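Local coordinates for protein octenoyl-CoA reductase/carboxylase (Streptomyces sp., PDB 4A0S) that catalyses the NADPH-dependent reductive carboxylation of 2-octenoyl-CoA, probably supplying an extender unit for cinnabaramide polyketide biosynthesis, at residues A[198-211]-A[231-243]. Sequence-based numbering, arbitrary orientation.
Sequences VSPLCAGTAYRMLV and GGLGSYAIQFVKN. With NAP (NADP nicotinamide-adenine-dinucleotide phosphate), chain F.
Ala203 lays its methyl group over the face of the Tyr236 ring, CB lying 3.7 Å from the ring centroid and almost straight over the ring centre, a CH-pi contact. At the far end of that ring, Tyr236 OH meets Ser199 OG in a very short hydrogen bond of 2.5 Å; the same hydroxyl bonds to the backbone of Ala383. Next along the interface, Ala206 is a knob in the hole formed by Leu233, Tyr236, Ala237 and Phe240. Beyond it the Tyr207 ring turns its edge to the face of Phe240, a T-shaped pair with planes at 87°. With CG anti to the carbonyl carbon (chi1 -67°), Phe240 sends its own rim to the backbone of 200-210, bringing CE2 within 3.0 Å of Ala203 O. The small side chains of Ala203, Ala206 and Ala237 allow the helix axes to come within 8.1 Å at a crossing angle of -51°. Were Tyr236 an alanine, Ala203 would probably lose the ring beneath its methyl and Ser199 OG its hydroxyl partner. At the cofactor end, Gly232 N donates to NADP O1A (2.7 Å) and Leu233 N to O2N (2.8 Å), both nearly straight, as expected of a Rossmann-fold dinucleotide-binding helix. Thr205 OG1, which bonds to Leu201 O, receives a weak bond from nicotinamide N7N. Further out, Phe375 of helix 365-376 packs on Ser199 and Ala203, while Phe311 of strand 309-312 backs Leu210 and Ala237. The largely apolar interface, pinned by one hydroxyl pair, thus ties the helix gripping the diphosphate to the one lining the nicotinamide, consistent with holding the two sites in a fixed relation.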
ATOM      1  N   VAL A 198      23.346  -6.337  20.443  1.00 16.89           N
ATOM      2  CA  VAL A 198      23.207  -7.434  19.479  1.00 16.90           C
ATOM      3  C   VAL A 198      22.087  -7.236  18.456  1.00 16.65           C
ATOM      4  O   VAL A 198      22.077  -7.856  17.409  1.00 16.63           O
ATOM      5  CB  VAL A 198      23.076  -8.830  20.162  1.00 17.20           C
ATOM      6  CG1 VAL A 198      24.366  -9.219  20.852  1.00 17.48           C
ATOM      7  CG2 VAL A 198      21.886  -8.880  21.123  1.00 17.53           C
ATOM      8  N   SER A 199      21.182  -6.324  18.747  1.00 16.50           N
ATOM      9  CA  SER A 199      19.921  -6.271  18.029  1.00 16.33           C
ATOM     10  C   SER A 199      19.774  -5.308  16.863  1.00 16.08           C
ATOM     11  O   SER A 199      19.135  -5.661  15.885  1.00 16.00           O
ATOM     12  CB  SER A 199      18.794  -6.035  19.014  1.00 16.38           C
ATOM     13  OG  SER A 199      18.697  -7.142  19.874  1.00 16.64           O
ATOM     14  N   PRO A 200      20.330  -4.087  16.963  1.00 15.99           N
ATOM     15  CA  PRO A 200      19.847  -3.087  16.002  1.00 15.78           C
ATOM     16  C   PRO A 200      19.936  -3.519  14.549  1.00 15.72           C
ATOM     17  O   PRO A 200      18.944  -3.414  13.819  1.00 15.62           O
ATOM     18  CB  PRO A 200      20.742  -1.873  16.278  1.00 15.76           C
ATOM     19  CG  PRO A 200      21.009  -1.991  17.769  1.00 15.94           C
ATOM     20  CD  PRO A 200      21.210  -3.491  17.981  1.00 16.10           C
ATOM     21  N   LEU A 201      21.082  -4.033  14.130  1.00 15.82           N
ATOM     22  CA  LEU A 201      21.259  -4.353  12.719  1.00 15.81           C
ATOM     23  C   LEU A 201      20.347  -5.498  12.294  1.00 15.86           C
ATOM     24  O   LEU A 201      19.521  -5.331  11.408  1.00 15.77           O
ATOM     25  CB  LEU A 201      22.710  -4.658  12.405  1.00 15.96           C
ATOM     26  CG  LEU A 201      22.993  -4.899  10.927  1.00 16.00           C
ATOM     27  CD1 LEU A 201      24.419  -4.483  10.610  1.00 16.11           C
ATOM     28  CD2 LEU A 201      22.797  -6.326  10.631  1.00 16.16           C
ATOM     29  N   CYS A 202      20.482  -6.648  12.945  1.00 16.03           N
ATOM     30  CA  CYS A 202      19.704  -7.827  12.554  1.00 16.14           C
ATOM     31  C   CYS A 202      18.220  -7.671  12.835  1.00 16.04           C
ATOM     32  O   CYS A 202      17.375  -8.045  12.011  1.00 16.04           O
ATOM     33  CB  CYS A 202      20.243  -9.067  13.250  1.00 16.39           C
ATOM     34  SG  CYS A 202      21.755  -9.617  12.495  1.00 16.60           S
ATOM     35  N   ALA A 203      17.899  -7.150  14.011  1.00 16.01           N
ATOM     36  CA  ALA A 203      16.517  -7.007  14.378  1.00 15.97           C
ATOM     37  C   ALA A 203      15.858  -5.959  13.489  1.00 15.77           C
ATOM     38  O   ALA A 203      14.753  -6.178  13.013  1.00 15.76           O
ATOM     39  CB  ALA A 203      16.367  -6.636  15.829  1.00 16.03           C
ATOM     40  N   GLY A 204      16.535  -4.832  13.280  1.00 15.65           N
ATOM     41  CA  GLY A 204      15.973  -3.770  12.437  1.00 15.49           C
ATOM     42  C   GLY A 204      15.749  -4.318  11.038  1.00 15.51           C
ATOM     43  O   GLY A 204      14.705  -4.091  10.418  1.00 15.47           O
ATOM     44  N   THR A 205      16.728  -5.078  10.561  1.00 15.61           N
ATOM     45  CA  THR A 205      16.670  -5.629   9.218  1.00 15.68           C
ATOM     46  C   THR A 205      15.531  -6.635   9.074  1.00 15.77           C
ATOM     47  O   THR A 205      14.803  -6.610   8.085  1.00 15.78           O
ATOM     48  CB  THR A 205      17.999  -6.296   8.836  1.00 15.82           C
ATOM     49  OG1 THR A 205      18.999  -5.283   8.727  1.00 15.76           O
ATOM     50  CG2 THR A 205      17.883  -6.999   7.502  1.00 15.96           C
ATOM     51  N   ALA A 206      15.387  -7.503  10.069  1.00 15.88           N
ATOM     52  CA  ALA A 206      14.320  -8.476  10.061  1.00 16.01           C
ATOM     53  C   ALA A 206      12.971  -7.734  10.164  1.00 15.90           C
ATOM     54  O   ALA A 206      11.964  -8.144   9.579  1.00 15.97           O
ATOM     55  CB  ALA A 206      14.497  -9.456  11.221  1.00 16.17           C
ATOM     56  N   TYR A 207      12.988  -6.638  10.907  1.00 15.76           N
ATOM     57  CA  TYR A 207      11.804  -5.857  11.172  1.00 15.69           C
ATOM     58  C   TYR A 207      11.333  -5.230   9.866  1.00 15.62           C
ATOM     59  O   TYR A 207      10.146  -5.290   9.516  1.00 15.67           O
ATOM     60  CB  TYR A 207      12.086  -4.760  12.202  1.00 15.60           C
ATOM     61  CG  TYR A 207      10.860  -3.919  12.428  1.00 15.58           C
ATOM     62  CD1 TYR A 207      10.507  -2.911  11.521  1.00 15.48           C
ATOM     63  CD2 TYR A 207      10.013  -4.169  13.515  1.00 15.71           C
ATOM     64  CE1 TYR A 207       9.347  -2.170  11.695  1.00 15.49           C
ATOM     65  CE2 TYR A 207       8.862  -3.414  13.703  1.00 15.73           C
ATOM     66  CZ  TYR A 207       8.536  -2.427  12.775  1.00 15.62           C
ATOM     67  OH  TYR A 207       7.405  -1.687  12.942  1.00 15.68           O
ATOM     68  N   ARG A 208      12.270  -4.627   9.144  1.00 15.53           N
ATOM     69  CA  ARG A 208      11.940  -4.033   7.850  1.00 15.51           C
ATOM     70  C   ARG A 208      11.359  -5.099   6.917  1.00 15.66           C
ATOM     71  O   ARG A 208      10.336  -4.894   6.289  1.00 15.69           O
ATOM     72  CB  ARG A 208      13.169  -3.402   7.196  1.00 15.46           C
ATOM     73  CG  ARG A 208      12.811  -2.770   5.861  1.00 15.47           C
ATOM     74  CD  ARG A 208      13.959  -2.027   5.215  1.00 15.46           C
ATOM     75  NE  ARG A 208      13.532  -1.487   3.933  1.00 15.53           N
ATOM     76  CZ  ARG A 208      13.140  -0.226   3.739  1.00 15.48           C
ATOM     77  NH1 ARG A 208      13.098   0.643   4.746  1.00 15.36           N
ATOM     78  NH2 ARG A 208      12.771   0.171   2.530  1.00 15.59           N
ATOM     79  N   MET A 209      12.041  -6.237   6.851  1.00 15.78           N
ATOM     80  CA  MET A 209      11.651  -7.339   5.989  1.00 15.97           C
ATOM     81  C   MET A 209      10.268  -7.883   6.286  1.00 16.06           C
ATOM     82  O   MET A 209       9.591  -8.314   5.381  1.00 16.20           O
ATOM     83  CB  MET A 209      12.669  -8.467   6.147  1.00 16.11           C
ATOM     84  CG  MET A 209      14.027  -8.075   5.580  1.00 16.10           C
ATOM     85  SD  MET A 209      15.255  -9.328   5.892  1.00 16.31           S
ATOM     86  CE  MET A 209      14.706 -10.616   4.762  1.00 16.60           C
ATOM     87  N   LEU A 210       9.863  -7.874   7.550  1.00 16.02           N
ATOM     88  CA  LEU A 210       8.679  -8.635   7.941  1.00 16.17           C
ATOM     89  C   LEU A 210       7.588  -7.799   8.541  1.00 16.11           C
ATOM     90  O   LEU A 210       6.428  -8.088   8.332  1.00 16.24           O
ATOM     91  CB  LEU A 210       9.038  -9.728   8.948  1.00 16.31           C
ATOM     92  CG  LEU A 210       9.969 -10.816   8.435  1.00 16.47           C
ATOM     93  CD1 LEU A 210      10.392 -11.679   9.619  1.00 16.60           C
ATOM     94  CD2 LEU A 210       9.254 -11.658   7.364  1.00 16.67           C
ATOM     95  N   VAL A 211       7.963  -6.798   9.332  1.00 15.96           N
ATOM     96  CA  VAL A 211       6.947  -6.079  10.073  1.00 15.96           C
ATOM     97  C   VAL A 211       6.551  -4.826   9.331  1.00 15.85           C
ATOM     98  O   VAL A 211       5.367  -4.505   9.219  1.00 15.93           O
ATOM     99  CB  VAL A 211       7.401  -5.741  11.509  1.00 15.92           C
ATOM    100  CG1 VAL A 211       6.302  -4.935  12.252  1.00 15.98           C
ATOM    101  CG2 VAL A 211       7.766  -7.024  12.275  1.00 16.08           C
ATOM    102  N   GLY A 231      20.268 -18.024  13.093  1.00 18.41           N
ATOM    103  CA  GLY A 231      21.269 -16.947  13.064  1.00 18.19           C
ATOM    104  C   GLY A 231      20.738 -15.605  13.532  1.00 17.81           C
ATOM    105  O   GLY A 231      19.655 -15.531  14.098  1.00 17.73           O
ATOM    106  N   GLY A 232      21.521 -14.549  13.297  1.00 17.61           N
ATOM    107  CA  GLY A 232      21.194 -13.210  13.757  1.00 17.29           C
ATOM    108  C   GLY A 232      19.866 -12.718  13.202  1.00 17.18           C
ATOM    109  O   GLY A 232      18.981 -12.326  13.950  1.00 17.40           O
ATOM    110  N   LEU A 233      19.706 -12.769  11.890  1.00 17.02           N
ATOM    111  CA  LEU A 233      18.449 -12.362  11.288  1.00 16.92           C
ATOM    112  C   LEU A 233      17.286 -13.245  11.679  1.00 17.18           C
ATOM    113  O   LEU A 233      16.218 -12.742  12.058  1.00 16.91           O
ATOM    114  CB  LEU A 233      18.544 -12.383   9.774  1.00 16.87           C
ATOM    115  CG  LEU A 233      19.342 -11.272   9.125  1.00 16.89           C
ATOM    116  CD1 LEU A 233      19.414 -11.601   7.646  1.00 16.84           C
ATOM    117  CD2 LEU A 233      18.679  -9.902   9.401  1.00 16.40           C
ATOM    118  N   GLY A 234      17.486 -14.555  11.569  1.00 17.47           N
ATOM    119  CA  GLY A 234      16.399 -15.510  11.810  1.00 17.84           C
ATOM    120  C   GLY A 234      15.917 -15.419  13.234  1.00 17.87           C
ATOM    121  O   GLY A 234      14.720 -15.502  13.510  1.00 18.39           O
ATOM    122  N   SER A 235      16.850 -15.221  14.157  1.00 17.81           N
ATOM    123  CA  SER A 235      16.513 -15.166  15.564  1.00 17.72           C
ATOM    124  C   SER A 235      15.588 -14.018  15.879  1.00 17.47           C
ATOM    125  O   SER A 235      14.826 -14.082  16.842  1.00 18.14           O
ATOM    126  CB  SER A 235      17.769 -15.062  16.413  1.00 17.83           C
ATOM    127  OG  SER A 235      18.482 -16.285  16.350  1.00 18.51           O
ATOM    128  N   TYR A 236      15.653 -12.965  15.085  1.00 17.03           N
ATOM    129  CA  TYR A 236      14.690 -11.870  15.251  1.00 16.81           C
ATOM    130  C   TYR A 236      13.466 -12.040  14.399  1.00 16.78           C
ATOM    131  O   TYR A 236      12.360 -11.737  14.851  1.00 16.77           O
ATOM    132  CB  TYR A 236      15.339 -10.524  14.993  1.00 16.54           C
ATOM    133  CG  TYR A 236      16.352 -10.218  16.053  1.00 16.59           C
ATOM    134  CD1 TYR A 236      15.956  -9.982  17.372  1.00 16.72           C
ATOM    135  CD2 TYR A 236      17.712 -10.183  15.752  1.00 16.60           C
ATOM    136  CE1 TYR A 236      16.903  -9.710  18.374  1.00 16.77           C
ATOM    137  CE2 TYR A 236      18.662  -9.917  16.735  1.00 16.68           C
ATOM    138  CZ  TYR A 236      18.249  -9.689  18.038  1.00 16.76           C
ATOM    139  OH  TYR A 236      19.176  -9.417  19.008  1.00 16.88           O
ATOM    140  N   ALA A 237      13.668 -12.524  13.178  1.00 16.80           N
ATOM    141  CA  ALA A 237      12.561 -12.812  12.276  1.00 16.83           C
ATOM    142  C   ALA A 237      11.556 -13.686  13.009  1.00 17.06           C
ATOM    143  O   ALA A 237      10.360 -13.400  13.015  1.00 17.04           O
ATOM    144  CB  ALA A 237      13.065 -13.499  11.021  1.00 16.94           C
ATOM    145  N   ILE A 238      12.050 -14.732  13.663  1.00 17.32           N
ATOM    146  CA  ILE A 238      11.176 -15.611  14.448  1.00 17.60           C
ATOM    147  C   ILE A 238      10.328 -14.822  15.439  1.00 17.53           C
ATOM    148  O   ILE A 238       9.130 -15.053  15.573  1.00 17.65           O
ATOM    149  CB  ILE A 238      11.992 -16.679  15.218  1.00 17.90           C
ATOM    150  CG1 ILE A 238      12.489 -17.743  14.251  1.00 18.10           C
ATOM    151  CG2 ILE A 238      11.154 -17.294  16.360  1.00 18.19           C
ATOM    152  CD1 ILE A 238      13.702 -18.505  14.765  1.00 18.34           C
ATOM    153  N   GLN A 239      10.961 -13.887  16.130  1.00 17.36           N
ATOM    154  CA  GLN A 239      10.275 -13.145  17.166  1.00 17.35           C
ATOM    155  C   GLN A 239       9.246 -12.194  16.599  1.00 17.15           C
ATOM    156  O   GLN A 239       8.144 -12.079  17.139  1.00 17.27           O
ATOM    157  CB  GLN A 239      11.279 -12.400  18.004  1.00 17.26           C
ATOM    158  CG  GLN A 239      12.187 -13.329  18.757  1.00 17.52           C
ATOM    159  CD  GLN A 239      12.932 -12.571  19.787  1.00 17.50           C
ATOM    160  OE1 GLN A 239      12.342 -12.089  20.751  1.00 17.59           O
ATOM    161  NE2 GLN A 239      14.215 -12.370  19.553  1.00 17.41           N
ATOM    162  N   PHE A 240       9.595 -11.523  15.512  1.00 16.89           N
ATOM    163  CA  PHE A 240       8.644 -10.637  14.861  1.00 16.73           C
ATOM    164  C   PHE A 240       7.465 -11.431  14.305  1.00 16.91           C
ATOM    165  O   PHE A 240       6.324 -10.984  14.400  1.00 16.93           O
ATOM    166  CB  PHE A 240       9.305  -9.844  13.757  1.00 16.47           C
ATOM    167  CG  PHE A 240      10.316  -8.879  14.257  1.00 16.31           C
ATOM    168  CD1 PHE A 240      10.041  -8.069  15.357  1.00 16.30           C
ATOM    169  CD2 PHE A 240      11.554  -8.783  13.646  1.00 16.20           C
ATOM    170  CE1 PHE A 240      11.006  -7.161  15.834  1.00 16.18           C
ATOM    171  CE2 PHE A 240      12.507  -7.892  14.120  1.00 16.07           C
ATOM    172  CZ  PHE A 240      12.224  -7.078  15.202  1.00 16.06           C
ATOM    173  N   VAL A 241       7.741 -12.608  13.761  1.00 17.07           N
ATOM    174  CA  VAL A 241       6.671 -13.443  13.228  1.00 17.28           C
ATOM    175  C   VAL A 241       5.743 -13.839  14.374  1.00 17.53           C
ATOM    176  O   VAL A 241       4.523 -13.608  14.341  1.00 17.78           O
ATOM    177  CB  VAL A 241       7.215 -14.660  12.480  1.00 17.45           C
ATOM    178  CG1 VAL A 241       6.050 -15.570  12.041  1.00 17.73           C
ATOM    179  CG2 VAL A 241       8.018 -14.204  11.250  1.00 17.25           C
ATOM    180  N   LYS A 242       6.331 -14.378  15.424  1.00 17.71           N
ATOM    181  CA  LYS A 242       5.551 -14.827  16.563  1.00 18.15           C
ATOM    182  C   LYS A 242       4.811 -13.651  17.174  1.00 17.90           C
ATOM    183  O   LYS A 242       3.602 -13.708  17.346  1.00 18.07           O
ATOM    184  CB  LYS A 242       6.450 -15.486  17.588  1.00 18.23           C
ATOM    185  CG  LYS A 242       6.903 -16.874  17.162  1.00 20.34           C
ATOM    186  CD  LYS A 242       7.764 -17.532  18.231  1.00 21.70           C
ATOM    187  CE  LYS A 242       6.951 -17.748  19.525  1.00 25.84           C
ATOM    188  NZ  LYS A 242       5.798 -18.715  19.337  1.00 25.62           N
ATOM    189  N   ASN A 243       5.541 -12.573  17.461  1.00 17.64           N
ATOM    190  CA  ASN A 243       4.936 -11.414  18.097  1.00 17.59           C
ATOM    191  C   ASN A 243       3.837 -10.806  17.246  1.00 17.50           C
ATOM    192  O   ASN A 243       2.888 -10.217  17.777  1.00 17.61           O
ATOM    193  CB  ASN A 243       5.971 -10.354  18.461  1.00 17.35           C
ATOM    194  CG  ASN A 243       5.393  -9.257  19.343  1.00 17.39           C
ATOM    195  OD1 ASN A 243       4.896  -9.525  20.443  1.00 17.69           O
ATOM    196  ND2 ASN A 243       5.463  -8.013  18.871  1.00 17.13           N
TER
HETATM  197  PA  NAP F1447      24.261 -15.435  10.767  1.00  5.60           P
HETATM  198  O1A NAP F1447      23.973 -14.977  12.246  1.00  7.99           O
HETATM  199  O2A NAP F1447      25.559 -16.145  10.524  1.00  7.57           O
HETATM  200  O5B NAP F1447      23.104 -16.373  10.386  1.00  8.14           O
HETATM  201  C5B NAP F1447      23.054 -16.814   9.044  1.00  9.24           C
HETATM  202  C4B NAP F1447      22.299 -18.134   9.050  1.00  8.98           C
HETATM  203  O4B NAP F1447      22.219 -18.536   7.675  1.00  7.77           O
HETATM  204  C3B NAP F1447      23.039 -19.254   9.813  1.00  7.70           C
HETATM  205  O3B NAP F1447      22.236 -19.548  10.937  1.00  8.15           O
HETATM  206  C2B NAP F1447      22.949 -20.462   8.894  1.00  8.37           C
HETATM  207  O2B NAP F1447      21.751 -21.208   9.103  1.00  8.43           O
HETATM  208  C1B NAP F1447      22.876 -19.874   7.530  1.00  8.36           C
HETATM  209  N9A NAP F1447      24.263 -19.638   7.056  1.00 13.12           N
HETATM  210  C8A NAP F1447      25.360 -19.315   7.759  1.00 16.20           C
HETATM  211  N7A NAP F1447      26.408 -19.154   6.940  1.00 13.35           N
HETATM  212  C5A NAP F1447      25.950 -19.380   5.717  1.00 14.95           C
HETATM  213  C6A NAP F1447      26.562 -19.387   4.488  1.00 14.65           C
HETATM  214  N6A NAP F1447      27.857 -19.087   4.391  1.00 16.70           N
HETATM  215  N1A NAP F1447      25.824 -19.659   3.424  1.00 12.42           N
HETATM  216  C2A NAP F1447      24.523 -19.918   3.524  1.00 11.40           C
HETATM  217  N3A NAP F1447      23.902 -19.948   4.682  1.00 13.73           N
HETATM  218  C4A NAP F1447      24.604 -19.676   5.786  1.00 13.93           C
HETATM  219  O3  NAP F1447      24.175 -14.186   9.769  1.00  5.52           O
HETATM  220  PN  NAP F1447      22.953 -13.142   9.757  1.00  3.29           P
HETATM  221  O1N NAP F1447      23.479 -12.008  10.706  1.00  3.54           O
HETATM  222  O2N NAP F1447      21.609 -13.759  10.049  1.00  4.92           O
HETATM  223  O5D NAP F1447      23.112 -12.655   8.246  1.00  2.78           O
HETATM  224  C5D NAP F1447      22.713 -13.602   7.260  1.00  2.00           C
HETATM  225  C4D NAP F1447      22.918 -12.910   5.942  1.00  3.10           C
HETATM  226  O4D NAP F1447      22.093 -11.694   5.985  1.00  8.66           O
HETATM  227  C3D NAP F1447      24.352 -12.422   5.731  1.00  8.53           C
HETATM  228  O3D NAP F1447      24.579 -12.670   4.328  1.00 10.58           O
HETATM  229  C2D NAP F1447      24.290 -10.939   6.028  1.00  6.73           C
HETATM  230  O2D NAP F1447      25.296 -10.204   5.292  1.00 10.19           O
HETATM  231  C1D NAP F1447      22.932 -10.647   5.419  1.00  7.52           C
HETATM  232  N1N NAP F1447      22.389  -9.528   6.150  1.00  7.99           N
HETATM  233  C2N NAP F1447      21.885  -8.484   5.405  1.00  6.94           C
HETATM  234  C3N NAP F1447      21.366  -7.439   6.116  1.00  7.02           C
HETATM  235  C7N NAP F1447      20.839  -6.313   5.314  1.00  4.75           C
HETATM  236  O7N NAP F1447      20.766  -6.366   4.082  1.00  7.85           O
HETATM  237  N7N NAP F1447      20.520  -5.282   6.049  1.00  2.01           N
HETATM  238  C4N NAP F1447      21.340  -7.415   7.514  1.00  8.98           C
HETATM  239  C5N NAP F1447      21.830  -8.463   8.274  1.00  8.81           C
HETATM  240  C6N NAP F1447      22.357  -9.538   7.577  1.00  9.99           C
HETATM  241  P2B NAP F1447      21.758 -22.697   8.493  1.00 12.20           P
HETATM  242  O1X NAP F1447      20.492 -23.245   9.358  1.00 12.30           O
HETATM  243  O2X NAP F1447      21.400 -22.676   6.922  1.00 15.96           O
HETATM  244  O3X NAP F1447      23.128 -23.190   8.893  1.00 11.34           O